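Local atomic coordinates of uncharacterized hypothetical protein FTT_1539c (Francisella tularensis subsp. tularensis, PDB entry 4QVR), a protein that is of unknown function, carries a DUF6844 domain and is probably exported from the cytoplasm by means of a signal sequence. Residues A[90-94]-A[95-99]; A[109-112]-A[113-117]; A[132-135]-A[136-140]; A[151-154]-A[155-159]; A[359-362]-A[363-367]. All coordinates share one frame; numbering follows the deposited sequence. Where two conformers were deposited one is given.

Interaction 1 (A[90-94]-A[95-99]); sequences DKRSA and EEILN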
loop_
_atom_site.group_PDB
_atom_site.type_symbol
_atom_site.label_atom_id
_atom_site.label_comp_id
_atom_site.label_asym_id
_atom_site.label_seq_id
_atom_site.Cartn_x
_atom_site.Cartn_y
_atom_site.Cartn_z
ATOM N N ASP A 90 19.090 9.370 21.270
ATOM C CA ASP A 90 17.661 9.349 20.922
ATOM C C ASP A 90 17.046 8.132 21.569
ATOM O O ASP A 90 17.360 7.016 21.195
ATOM C CB ASP A 90 17.499 9.280 19.397
ATOM C CG ASP A 90 16.036 9.295 18.931
ATOM O OD1 ASP A 90 15.089 9.180 19.741
ATOM O OD2 ASP A 90 15.835 9.424 17.709
ATOM N N LYS A 91 16.161 8.352 22.531
ATOM C CA LYS A 91 15.516 7.262 23.268
ATOM C C LYS A 91 14.216 6.747 22.650
ATOM O O LYS A 91 13.561 5.854 23.213
ATOM C CB LYS A 91 15.218 7.713 24.698
ATOM C CG LYS A 91 16.416 8.227 25.452
ATOM C CD LYS A 91 17.526 7.212 25.420
ATOM C CE LYS A 91 18.651 7.604 26.363
ATOM N NZ LYS A 91 19.755 6.626 26.241
ATOM N N ARG A 92 13.821 7.300 21.513
ATOM C CA ARG A 92 12.598 6.871 20.898
ATOM C C ARG A 92 12.673 5.448 20.362
ATOM O O ARG A 92 13.739 4.959 19.998
ATOM C CB ARG A 92 12.240 7.804 19.761
ATOM C CG ARG A 92 11.867 9.215 20.204
ATOM C CD ARG A 92 11.586 10.084 18.998
ATOM N NE ARG A 92 12.793 10.157 18.191
ATOM C CZ ARG A 92 12.868 10.709 16.987
ATOM N NH1 ARG A 92 11.796 11.249 16.424
ATOM N NH2 ARG A 92 14.019 10.680 16.333
ATOM N N SER A 93 11.527 4.783 20.351
ATOM C CA SER A 93 11.404 3.485 19.752
ATOM C C SER A 93 11.261 3.705 18.240
ATOM O O SER A 93 10.963 4.832 17.761
ATOM C CB SER A 93 10.133 2.802 20.257
ATOM O OG SER A 93 8.994 3.552 19.844
ATOM N N ALA A 94 11.450 2.641 17.485
ATOM C CA ALA A 94 11.284 2.690 16.037
ATOM C C ALA A 94 9.913 3.272 15.653
ATOM O O ALA A 94 9.784 4.044 14.697
ATOM C CB ALA A 94 11.412 1.280 15.472
ATOM N N GLU A 95 8.886 2.882 16.385
ATOM C CA GLU A 95 7.547 3.331 16.085
ATOM C C GLU A 95 7.364 4.853 16.304
ATOM O O GLU A 95 6.629 5.500 15.594
ATOM C CB GLU A 95 6.567 2.530 16.944
ATOM C CG GLU A 95 5.114 2.733 16.579
ATOM C CD GLU A 95 4.204 1.646 17.122
ATOM O OE1 GLU A 95 4.418 1.180 18.275
ATOM O OE2 GLU A 95 3.263 1.267 16.388
ATOM N N GLU A 96 8.014 5.390 17.333
ATOM C CA GLU A 96 7.953 6.801 17.648
ATOM C C GLU A 96 8.778 7.606 16.646
ATOM O O GLU A 96 8.376 8.690 16.254
ATOM C CB GLU A 96 8.432 7.022 19.079
ATOM C CG GLU A 96 7.485 6.409 20.124
ATOM C CD GLU A 96 8.135 6.223 21.506
ATOM O OE1 GLU A 96 9.370 6.056 21.576
ATOM O OE2 GLU A 96 7.407 6.215 22.532
ATOM N N ILE A 97 9.915 7.078 16.210
ATOM C CA ILE A 97 10.731 7.760 15.226
ATOM C C ILE A 97 9.913 7.872 13.950
ATOM O O ILE A 97 9.739 8.960 13.407
ATOM C CB ILE A 97 12.009 6.997 14.937
ATOM C CG1 ILE A 97 12.922 6.981 16.170
ATOM C CG2 ILE A 97 12.770 7.650 13.792
ATOM C CD1 ILE A 97 14.039 5.954 16.080
ATOM N N LEU A 98 9.354 6.750 13.492
ATOM C CA LEU A 98 8.559 6.749 12.260
ATOM C C LEU A 98 7.294 7.632 12.313
ATOM O O LEU A 98 6.967 8.311 11.327
ATOM C CB LEU A 98 8.203 5.330 11.873
ATOM C CG LEU A 98 9.378 4.515 11.358
ATOM C CD1 LEU A 98 8.967 3.089 11.167
ATOM C CD2 LEU A 98 9.873 5.073 10.055
ATOM N N ASN A 99 6.546 7.568 13.416
ATOM C CA ASN A 99 5.393 8.435 13.580
ATOM C C ASN A 99 5.804 9.900 13.513
ATOM O O ASN A 99 5.102 10.701 12.913
ATOM C CB ASN A 99 4.661 8.157 14.896
ATOM C CG ASN A 99 3.832 6.879 14.833
ATOM O OD1 ASN A 99 3.886 6.057 15.737
ATOM N ND2 ASN A 99 3.081 6.692 13.727
#
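The guanidinium of Arg92 has CG1 of Ile97 over one face, 3.6 Å above its plane though not over the middle of the group, while the carboxylate of Asp90 meets it in plane at an edge. Along that edge the salt bridge is side-on, one nitrogen to each oxygen: Arg92 NE donates to Asp90 OD1, and Arg92 NH2 to Asp90 OD2 at 2.6 Å, each oxygen being met on its syn side. A bend at chi3 (-61°) turns the arginine chain back so that its flat end can lie against both partners. Asp90 OD1 also accepts from the backbone N of Arg92, closing an Asx turn, and Arg92 NH1 pairs with Asp100 further along, so aspartates hold two sides of the group.

At the helix start the bonds run in both directions. Glu96 N donates to Ser93 OG at 3.3 Å, and Ser93 N returns a nearly straight bond (175°) to Glu96 OE1 at 2.8 Å, reaching that oxygen on its anti side. Serine suits the place because its short hydroxyl, with chi1 at 63°, folds back toward the amides of the first turn; glutamate has just the length to come back to Ser93 N. Ile97 N then donates to Ser93 O at 2.9 Å, the first regular helical bond. Ile97 packs on Val259 and Lys261 of strand 251-261, and Leu98 on Phe257. Ser93 as N-cap with Glu96 three residues on is a capping box, here starting helix 94-108 directly after an Asx turn.

Interaction 2 (A[109-112]-A[113-117]); sequences NNLR and DRYDY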
loop_
_atom_site.group_PDB
_atom_site.type_symbol
_atom_site.label_atom_id
_atom_site.label_comp_id
_atom_site.label_asym_id
_atom_site.label_seq_id
_atom_site.Cartn_x
_atom_site.Cartn_y
_atom_site.Cartn_z
ATOM N N ASN A 109 4.105 19.263 4.150
ATOM C CA ASN A 109 3.621 19.223 2.780
ATOM C C ASN A 109 2.125 19.505 2.662
ATOM O O ASN A 109 1.573 19.420 1.585
ATOM C CB ASN A 109 3.978 17.880 2.149
ATOM C CG ASN A 109 5.456 17.734 1.974
ATOM O OD1 ASN A 109 6.043 18.305 1.052
ATOM N ND2 ASN A 109 6.082 17.000 2.871
ATOM N N ASN A 110 1.468 19.834 3.772
ATOM C CA ASN A 110 0.047 20.194 3.743
ATOM C C ASN A 110 -0.800 19.184 3.006
ATOM O O ASN A 110 -1.763 19.538 2.306
ATOM C CB ASN A 110 -0.083 21.556 3.076
ATOM C CG ASN A 110 0.840 22.556 3.691
ATOM O OD1 ASN A 110 0.560 23.071 4.767
ATOM N ND2 ASN A 110 1.977 22.814 3.027
ATOM N N LEU A 111 -0.465 17.907 3.202
ATOM C CA LEU A 111 -1.129 16.860 2.492
ATOM C C LEU A 111 -2.592 16.746 2.794
ATOM O O LEU A 111 -3.344 16.317 1.932
ATOM C CB LEU A 111 -0.459 15.491 2.720
ATOM C CG LEU A 111 0.973 15.390 2.226
ATOM C CD1 LEU A 111 1.473 13.983 2.463
ATOM C CD2 LEU A 111 1.100 15.757 0.765
ATOM N N ARG A 112 -3.019 17.093 4.001
ATOM C CA ARG A 112 -4.440 16.983 4.318
ATOM C C ARG A 112 -5.286 18.086 3.682
ATOM O O ARG A 112 -6.511 17.989 3.652
ATOM C CB ARG A 112 -4.660 16.880 5.819
ATOM C CG ARG A 112 -4.131 15.553 6.352
ATOM C CD ARG A 112 -4.343 15.385 7.851
ATOM N NE ARG A 112 -3.600 14.232 8.346
ATOM C CZ ARG A 112 -4.086 13.003 8.409
ATOM N NH1 ARG A 112 -5.338 12.761 8.033
ATOM N NH2 ARG A 112 -3.321 12.026 8.863
ATOM N N ASP A 113 -4.630 19.133 3.186
ATOM C CA ASP A 113 -5.328 20.210 2.456
ATOM C C ASP A 113 -5.321 19.851 1.011
ATOM O O ASP A 113 -6.113 20.371 0.255
ATOM C CB ASP A 113 -4.608 21.531 2.618
ATOM C CG ASP A 113 -4.704 22.064 4.009
ATOM O OD1 ASP A 113 -5.762 21.847 4.629
ATOM O OD2 ASP A 113 -3.744 22.716 4.475
ATOM N N ARG A 114 -4.425 18.939 0.615
ATOM C CA ARG A 114 -4.340 18.526 -0.777
ATOM C C ARG A 114 -5.157 17.281 -1.100
ATOM O O ARG A 114 -5.610 17.164 -2.225
ATOM C CB ARG A 114 -2.906 18.257 -1.170
ATOM C CG ARG A 114 -2.006 19.455 -1.033
ATOM C CD ARG A 114 -0.591 19.081 -1.425
ATOM N NE ARG A 114 0.339 20.173 -1.143
ATOM C CZ ARG A 114 0.560 21.221 -1.909
ATOM N NH1 ARG A 114 -0.103 21.388 -3.028
ATOM N NH2 ARG A 114 1.458 22.137 -1.534
ATOM N N TYR A 115 -5.330 16.347 -0.148
ATOM C CA TYR A 115 -6.085 15.104 -0.439
ATOM C C TYR A 115 -7.212 14.895 0.547
ATOM O O TYR A 115 -7.135 15.362 1.687
ATOM C CB TYR A 115 -5.144 13.898 -0.467
ATOM C CG TYR A 115 -4.038 14.104 -1.447
ATOM C CD1 TYR A 115 -4.267 13.965 -2.816
ATOM C CD2 TYR A 115 -2.760 14.471 -1.025
ATOM C CE1 TYR A 115 -3.255 14.189 -3.738
ATOM C CE2 TYR A 115 -1.740 14.683 -1.937
ATOM C CZ TYR A 115 -1.996 14.547 -3.287
ATOM O OH TYR A 115 -0.998 14.765 -4.202
ATOM N N ASP A 116 -8.271 14.208 0.108
ATOM C CA ASP A 116 -9.433 13.950 0.977
ATOM C C ASP A 116 -9.112 12.980 2.098
ATOM O O ASP A 116 -9.785 12.964 3.127
ATOM C CB ASP A 116 -10.621 13.390 0.199
ATOM C CG ASP A 116 -11.173 14.363 -0.836
ATOM O OD1 ASP A 116 -11.006 15.611 -0.705
ATOM O OD2 ASP A 116 -11.812 13.852 -1.779
ATOM N N TYR A 117 -8.103 12.153 1.902
ATOM C CA TYR A 117 -7.707 11.223 2.954
ATOM C C TYR A 117 -6.195 11.058 2.938
ATOM O O TYR A 117 -5.599 10.886 1.874
ATOM C CB TYR A 117 -8.397 9.857 2.773
ATOM C CG TYR A 117 -7.955 8.789 3.770
ATOM C CD1 TYR A 117 -6.805 8.060 3.550
ATOM C CD2 TYR A 117 -8.657 8.565 4.929
ATOM C CE1 TYR A 117 -6.357 7.119 4.460
ATOM C CE2 TYR A 117 -8.239 7.613 5.847
ATOM C CZ TYR A 117 -7.095 6.891 5.601
ATOM O OH TYR A 117 -6.681 5.953 6.493
HETATM O O HOH W 1 3.429 22.229 0.514
#
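A Schellman motif at Asn110 ends helix 94-108, positive phi (51°) going with two bonds back into its last turn; the Asn110 carbonyl then starts the short, weakly bonded helix 111-114 by accepting from Asp113 N, ahead of strand 117-126. Asparagine suits the break because, among residues with a side chain, it adopts left-handed backbone angles comparatively easily.

The carbonyls of Asn110 and Leu111 accept from the amides of the new turn. Asp113 N lies 3.0 Å from Asn110 O, but the donor stands well above the carbonyl plane, as befits so tight a turn. A second, weak bond reaches the same oxygen from Arg114 N. Tyr115 N closes the last turn on Leu111 O at 2.9 Å.

On the inner side Leu111 CD2 lies 4.1 Å from CE2 of the Tyr115 ring, the two side chains crossing at a slant. CB of Arg114 sits over one face of that ring, 3.7 Å above its plane and away from its centre. Leucine and tyrosine fit here because this side faces the protein: Leu111 packs on Ile254 and Val270 of the sheet, and Tyr115 reaches Leu73 on helix 67-78 and Ile272.

Arg114, by contrast, lies along the surface. Its chain is extended from CG to NE, a shape that carries the guanidinium back past Asn110 to the end of the preceding helix. One water accepts from both Arg114 NH2, at 2.8 Å, and Asn110 ND2, bridging the two side chains. Beside it, Arg114 NE donates to Asn109 O at 3.1 Å, with that oxygen in the guanidinium plane.

Interaction 3 (A[132-135]-A[136-140]); sequences SNYV and DSAQL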
loop_
_atom_site.group_PDB
_atom_site.type_symbol
_atom_site.label_atom_id
_atom_site.label_comp_id
_atom_site.label_asym_id
_atom_site.label_seq_id
_atom_site.Cartn_x
_atom_site.Cartn_y
_atom_site.Cartn_z
ATOM N N SER A 132 22.186 -9.915 7.635
ATOM C CA SER A 132 22.269 -10.322 6.230
ATOM C C SER A 132 20.893 -10.476 5.573
ATOM O O SER A 132 20.807 -10.518 4.355
ATOM C CB SER A 132 23.080 -11.622 6.055
ATOM O OG SER A 132 22.452 -12.740 6.670
ATOM N N ASN A 133 19.820 -10.562 6.358
ATOM C CA ASN A 133 18.479 -10.678 5.768
ATOM C C ASN A 133 17.717 -9.354 5.849
ATOM O O ASN A 133 16.498 -9.334 5.781
ATOM C CB ASN A 133 17.676 -11.805 6.429
ATOM C CG ASN A 133 17.376 -11.527 7.878
ATOM O OD1 ASN A 133 17.944 -10.617 8.470
ATOM N ND2 ASN A 133 16.512 -12.329 8.465
ATOM N N TYR A 134 18.458 -8.253 5.991
ATOM C CA TYR A 134 17.896 -6.937 6.068
ATOM C C TYR A 134 16.933 -6.626 4.923
ATOM O O TYR A 134 15.837 -6.142 5.155
ATOM C CB TYR A 134 19.011 -5.863 6.080
ATOM C CG TYR A 134 18.476 -4.468 5.793
ATOM C CD1 TYR A 134 17.781 -3.748 6.764
ATOM C CD2 TYR A 134 18.625 -3.882 4.537
ATOM C CE1 TYR A 134 17.270 -2.476 6.494
ATOM C CE2 TYR A 134 18.092 -2.615 4.258
ATOM C CZ TYR A 134 17.423 -1.910 5.246
ATOM O OH TYR A 134 16.909 -0.631 4.983
ATOM N N VAL A 135 17.339 -6.877 3.687
ATOM C CA VAL A 135 16.465 -6.564 2.551
ATOM C C VAL A 135 15.139 -7.303 2.581
ATOM O O VAL A 135 14.086 -6.694 2.363
ATOM C CB VAL A 135 17.136 -6.776 1.201
ATOM C CG1 VAL A 135 18.328 -5.832 1.050
ATOM C CG2 VAL A 135 17.583 -8.226 1.037
ATOM N N ASP A 136 15.177 -8.589 2.901
ATOM C CA ASP A 136 13.984 -9.407 2.961
ATOM C C ASP A 136 13.099 -8.976 4.104
ATOM O O ASP A 136 11.879 -8.954 3.973
ATOM C CB ASP A 136 14.354 -10.892 3.150
ATOM C CG ASP A 136 14.955 -11.516 1.895
ATOM O OD1 ASP A 136 14.641 -11.050 0.775
ATOM O OD2 ASP A 136 15.710 -12.500 2.025
ATOM N N SER A 137 13.724 -8.645 5.232
ATOM C CA SER A 137 13.008 -8.232 6.397
ATOM C C SER A 137 12.372 -6.860 6.181
ATOM O O SER A 137 11.222 -6.633 6.577
ATOM C CB SER A 137 13.930 -8.223 7.618
ATOM O OG SER A 137 14.352 -9.525 7.924
ATOM N N ALA A 138 13.101 -5.963 5.534
ATOM C CA ALA A 138 12.582 -4.629 5.254
ATOM C C ALA A 138 11.412 -4.696 4.292
ATOM O O ALA A 138 10.419 -4.005 4.468
ATOM C CB ALA A 138 13.683 -3.724 4.711
ATOM N N GLN A 139 11.518 -5.526 3.267
ATOM C CA GLN A 139 10.425 -5.640 2.314
ATOM C C GLN A 139 9.174 -6.197 3.001
ATOM O O GLN A 139 8.073 -5.756 2.734
ATOM C CB GLN A 139 10.828 -6.525 1.159
ATOM C CG GLN A 139 9.701 -6.804 0.159
ATOM C CD GLN A 139 9.219 -5.566 -0.534
ATOM O OE1 GLN A 139 9.872 -4.512 -0.467
ATOM N NE2 GLN A 139 8.086 -5.674 -1.238
ATOM N N LEU A 140 9.349 -7.185 3.873
ATOM C CA LEU A 140 8.224 -7.753 4.593
ATOM C C LEU A 140 7.563 -6.655 5.446
ATOM O O LEU A 140 6.339 -6.542 5.541
ATOM C CB LEU A 140 8.717 -8.883 5.488
ATOM C CG LEU A 140 7.637 -9.457 6.399
ATOM C CD1 LEU A 140 6.600 -10.176 5.569
ATOM C CD2 LEU A 140 8.227 -10.403 7.414
#
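Asn133 O takes a bond from Ser137 N at 2.9 Å. Ser137 OG is hydrogen-bonded to Ser126 O on strand 117-126, and lies 3.0 Å from Asn133 O as well. With chi1 at -65°, Ser137 OG stays beside its own backbone N and points back down the helix; a serine is small enough to sit in this buried spot between helix and strand.

Although Asn133 is the N-cap residue, its amide does not cap the helix. OD1 accepts instead from the backbone N of Asn128, joining the helix start to the loop before it.

One residue on, Ala138 N donates to Tyr134 O at 2.8 Å. The Tyr134 ring swings out with CG opposite the backbone N (chi1 165°), which brings one face over Ala138 CB, 4.1 Å from the ring plane and off its centre. A methyl fits under the ring at ordinary van der Waals distance, and the ring goes on to touch Val258 and the Glu260 side chain on strand 251-261. The arrangement is that of the first turn of helix 134-159, laid against strands 117-126 and 251-261 of an antiparallel sheet.

Interaction 4 (A[151-154]-A[155-159]); sequences AEYI and SFISA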
loop_
_atom_site.group_PDB
_atom_site.type_symbol
_atom_site.label_atom_id
_atom_site.label_comp_id
_atom_site.label_asym_id
_atom_site.label_seq_id
_atom_site.Cartn_x
_atom_site.Cartn_y
_atom_site.Cartn_z
ATOM N N ALA A 151 -6.034 -1.262 5.234
ATOM C CA ALA A 151 -7.105 -1.748 6.092
ATOM C C ALA A 151 -7.695 -0.623 6.926
ATOM O O ALA A 151 -8.918 -0.581 7.157
ATOM C CB ALA A 151 -6.587 -2.894 6.965
ATOM N N GLU A 152 -6.847 0.309 7.353
ATOM C CA GLU A 152 -7.310 1.460 8.135
ATOM C C GLU A 152 -8.153 2.419 7.308
ATOM O O GLU A 152 -9.128 2.988 7.814
ATOM C CB GLU A 152 -6.136 2.153 8.821
ATOM C CG GLU A 152 -5.561 1.235 9.900
ATOM C CD GLU A 152 -4.424 1.828 10.694
ATOM O OE1 GLU A 152 -3.873 2.876 10.291
ATOM O OE2 GLU A 152 -4.068 1.215 11.728
ATOM N N TYR A 153 -7.788 2.585 6.043
ATOM C CA TYR A 153 -8.570 3.386 5.110
ATOM C C TYR A 153 -9.961 2.755 4.947
ATOM O O TYR A 153 -10.953 3.432 5.061
ATOM C CB TYR A 153 -7.878 3.514 3.748
ATOM C CG TYR A 153 -8.798 4.069 2.694
ATOM C CD1 TYR A 153 -9.131 5.413 2.665
ATOM C CD2 TYR A 153 -9.338 3.255 1.723
ATOM C CE1 TYR A 153 -10.009 5.926 1.706
ATOM C CE2 TYR A 153 -10.208 3.759 0.770
ATOM C CZ TYR A 153 -10.549 5.087 0.772
ATOM O OH TYR A 153 -11.424 5.566 -0.190
ATOM N N ILE A 154 -10.030 1.449 4.715
ATOM C CA ILE A 154 -11.320 0.777 4.569
ATOM C C ILE A 154 -12.179 0.917 5.819
ATOM O O ILE A 154 -13.374 1.219 5.742
ATOM C CB ILE A 154 -11.124 -0.703 4.186
ATOM C CG1 ILE A 154 -10.538 -0.765 2.767
ATOM C CG2 ILE A 154 -12.457 -1.454 4.226
ATOM C CD1 ILE A 154 -10.062 -2.141 2.361
ATOM N N SER A 155 -11.554 0.738 6.965
ATOM C CA SER A 155 -12.223 0.854 8.250
ATOM C C SER A 155 -12.801 2.263 8.430
ATOM O O SER A 155 -13.902 2.446 8.915
ATOM C CB SER A 155 -11.211 0.548 9.362
ATOM O OG SER A 155 -11.818 0.548 10.638
ATOM N N PHE A 156 -12.031 3.252 8.019
ATOM C CA PHE A 156 -12.428 4.643 8.085
ATOM C C PHE A 156 -13.611 4.873 7.136
ATOM O O PHE A 156 -14.584 5.512 7.494
ATOM C CB PHE A 156 -11.231 5.512 7.713
ATOM C CG PHE A 156 -11.505 6.958 7.804
ATOM C CD1 PHE A 156 -12.191 7.606 6.783
ATOM C CD2 PHE A 156 -11.073 7.685 8.906
ATOM C CE1 PHE A 156 -12.467 8.957 6.866
ATOM C CE2 PHE A 156 -11.345 9.042 8.995
ATOM C CZ PHE A 156 -12.047 9.678 7.976
ATOM N N ILE A 157 -13.530 4.352 5.921
ATOM C CA ILE A 157 -14.649 4.450 5.000
ATOM C C ILE A 157 -15.916 3.787 5.572
ATOM O O ILE A 157 -17.009 4.352 5.466
ATOM C CB ILE A 157 -14.310 3.827 3.631
ATOM C CG1 ILE A 157 -13.309 4.704 2.906
ATOM C CG2 ILE A 157 -15.558 3.681 2.769
ATOM C CD1 ILE A 157 -13.790 6.135 2.727
ATOM N N SER A 158 -15.775 2.617 6.190
ATOM C CA SER A 158 -16.949 1.896 6.729
ATOM C C SER A 158 -17.701 2.656 7.819
ATOM O O SER A 158 -18.902 2.480 7.985
ATOM C CB SER A 158 -16.564 0.520 7.274
ATOM O OG SER A 158 -15.783 0.640 8.458
ATOM N N ALA A 159 -16.992 3.494 8.561
ATOM C CA ALA A 159 -17.596 4.278 9.630
ATOM C C ALA A 159 -18.339 5.542 9.132
ATOM O O ALA A 159 -19.394 5.899 9.666
ATOM C CB ALA A 159 -16.521 4.663 10.632
#
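Regular alpha-helical bonding runs through 151-159, each amide donating four residues back, as Ile157 N does to Tyr153 O at 2.9 Å and Ser158 N to Ile154 O at 2.8 Å. Along one side Ile157 lies over the face of Tyr153 in a CH-pi contact: its CG1 is 3.8 Å from the ring centroid and 24° off the normal, displaced toward CZ. The tyrosine reaches this place because its chi1 of 167° sends the ring along the helix toward the next turn, where a beta-branched isoleucine offers a broad, stiff hydrocarbon surface. Ile157 CD1 follows the ring as far as Tyr153 OH, at 3.8 Å, and that hydroxyl is bonded to Asn247.

Near the helix end Ser158 OG, with chi1 at 69°, donates to Ser155 O at 2.6 Å. Ala159 N reaches the same oxygen from the same face of its plane. A serine here can thus serve a carbonyl of the last turn, while Ser155 OG bonds to Ile400 O.

Ile154 touches Leu241 and Phe245 of helix 224-246 and Ile405 of helix 402-415, whereas Tyr153 and Phe156 meet Tyr117 of strand 117-126 edge-to-face.

Interaction 5 (A[359-362]-A[363-367]); sequences MARA and NLVTL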
loop_
_atom_site.group_PDB
_atom_site.type_symbol
_atom_site.label_atom_id
_atom_site.label_comp_id
_atom_site.label_asym_id
_atom_site.label_seq_id
_atom_site.Cartn_x
_atom_site.Cartn_y
_atom_site.Cartn_z
HETATM N N MSE A 359 11.626 -8.193 -6.176
HETATM C CA MSE A 359 10.830 -7.462 -5.196
HETATM C C MSE A 359 10.033 -6.386 -5.890
HETATM O O MSE A 359 8.853 -6.221 -5.605
HETATM C CB MSE A 359 11.655 -6.879 -4.039
HETATM C CG MSE A 359 12.485 -7.918 -3.252
HETATM SE SE MSE A 359 11.402 -9.292 -2.319
HETATM C CE MSE A 359 12.720 -9.998 -1.044
ATOM N N ALA A 360 10.656 -5.657 -6.812
ATOM C CA ALA A 360 9.961 -4.593 -7.532
ATOM C C ALA A 360 8.747 -5.140 -8.282
ATOM O O ALA A 360 7.683 -4.510 -8.310
ATOM C CB ALA A 360 10.909 -3.884 -8.482
ATOM N N ARG A 361 8.903 -6.331 -8.850
ATOM C CA ARG A 361 7.841 -6.971 -9.582
ATOM C C ARG A 361 6.715 -7.380 -8.636
ATOM O O ARG A 361 5.543 -7.169 -8.943
ATOM C CB ARG A 361 8.376 -8.191 -10.321
ATOM C CG ARG A 361 7.369 -8.817 -11.265
ATOM C CD ARG A 361 7.871 -10.110 -11.881
ATOM N NE ARG A 361 6.843 -10.653 -12.763
ATOM C CZ ARG A 361 5.773 -11.330 -12.351
ATOM N NH1 ARG A 361 5.565 -11.566 -11.056
ATOM N NH2 ARG A 361 4.897 -11.762 -13.240
ATOM N N ALA A 362 7.059 -7.970 -7.495
ATOM C CA ALA A 362 6.051 -8.356 -6.527
ATOM C C ALA A 362 5.236 -7.122 -6.076
ATOM O O ALA A 362 4.044 -7.224 -5.777
ATOM C CB ALA A 362 6.684 -9.067 -5.342
ATOM N N ASN A 363 5.867 -5.957 -6.025
ATOM C CA ASN A 363 5.161 -4.728 -5.673
ATOM C C ASN A 363 4.066 -4.412 -6.715
ATOM O O ASN A 363 2.956 -3.975 -6.376
ATOM C CB ASN A 363 6.142 -3.563 -5.553
ATOM C CG ASN A 363 6.926 -3.570 -4.245
ATOM O OD1 ASN A 363 6.458 -4.038 -3.215
ATOM N ND2 ASN A 363 8.091 -2.998 -4.277
ATOM N N LEU A 364 4.374 -4.633 -7.990
ATOM C CA LEU A 364 3.396 -4.422 -9.046
ATOM C C LEU A 364 2.279 -5.463 -8.982
ATOM O O LEU A 364 1.118 -5.128 -9.166
ATOM C CB LEU A 364 4.056 -4.416 -10.430
ATOM C CG LEU A 364 4.971 -3.207 -10.701
ATOM C CD1 LEU A 364 5.699 -3.404 -12.019
ATOM C CD2 LEU A 364 4.191 -1.890 -10.696
ATOM N N VAL A 365 2.619 -6.713 -8.704
ATOM C CA VAL A 365 1.603 -7.761 -8.588
ATOM C C VAL A 365 0.585 -7.413 -7.503
ATOM O O VAL A 365 -0.611 -7.511 -7.712
ATOM C CB VAL A 365 2.246 -9.130 -8.303
ATOM C CG1 VAL A 365 1.186 -10.165 -7.898
ATOM C CG2 VAL A 365 3.048 -9.611 -9.521
ATOM N N THR A 366 1.069 -6.964 -6.355
ATOM C CA THR A 366 0.211 -6.558 -5.269
ATOM C C THR A 366 -0.695 -5.345 -5.634
ATOM O O THR A 366 -1.860 -5.230 -5.204
ATOM C CB THR A 366 1.115 -6.187 -4.076
ATOM O OG1 THR A 366 1.896 -7.336 -3.735
ATOM C CG2 THR A 366 0.302 -5.766 -2.898
ATOM N N LEU A 367 -0.135 -4.428 -6.398
ATOM C CA LEU A 367 -0.862 -3.253 -6.850
ATOM C C LEU A 367 -2.040 -3.663 -7.721
ATOM O O LEU A 367 -3.158 -3.231 -7.545
ATOM C CB LEU A 367 0.064 -2.379 -7.699
ATOM C CG LEU A 367 -0.591 -1.185 -8.387
ATOM C CD1 LEU A 367 -1.154 -0.260 -7.310
ATOM C CD2 LEU A 367 0.426 -0.485 -9.280
#
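Ala362 O is held by two donors from one residue: Thr366 N and Thr366 OG1, each at 3.0 Å, arriving from opposite faces of the carbonyl plane. The amide bond is the ordinary helical one. The hydroxyl can add the second because chi1 of -59° keeps OG1 beside the backbone N and aimed back down the helix. Threonine thus places its hydroxyl on a carbonyl of its own helix.

Further bonds run along the same stretch. Val365 N donates to Arg361 O at 3.0 Å, and Asn363 N to Met359 O, also at 3.0 Å; Leu364 N to Ala360 O, at 3.3 Å, is weak.

Asn363 is buried, and its amide has partners on both ends. OD1 accepts from Gln139 NE2 on helix 134-159, and ND2 makes a weak bond to Tyr333 O on strand 328-337. An asparagine suits this seam, since one short amide can face a helix and a strand together.

Toward the outer side the contact is van der Waals packing of a methyl against the guanidinium: Arg361 runs extended, and its NH1 comes to 3.5 Å from CG2 of Val365, which lies obliquely to the flat group. Leu364 turns the other way, onto Ile330 and Trp448 of the sheet.

The chemistry therefore divides the helix: backbone amides and the threonine hydroxyl are served internally, whereas the buried asparagine spends its amide on tying helix 349-370 to its neighbours.

How the interactions relate
Five local contacts follow one another along the chain; none encloses or crosses another, and each closes only a turn. Interaction 1 starts helix 94-108, and interaction 2, its centre about 24 Å away, turns the chain from that helix's end into strand 117-126. Interactions 3 and 4 lie near the two ends of helix 134-159, their centres about 29 Å apart on opposite sides of the chain's centre. Interaction 4 touches interaction 2, where Tyr117 OH lies 3.5 Å from Tyr153 CA. Interaction 5, much later in sequence, joins interaction 3 through a probable hydrogen bond, linking the helix over the three-stranded sheet with helix 349-370 on the four-stranded one.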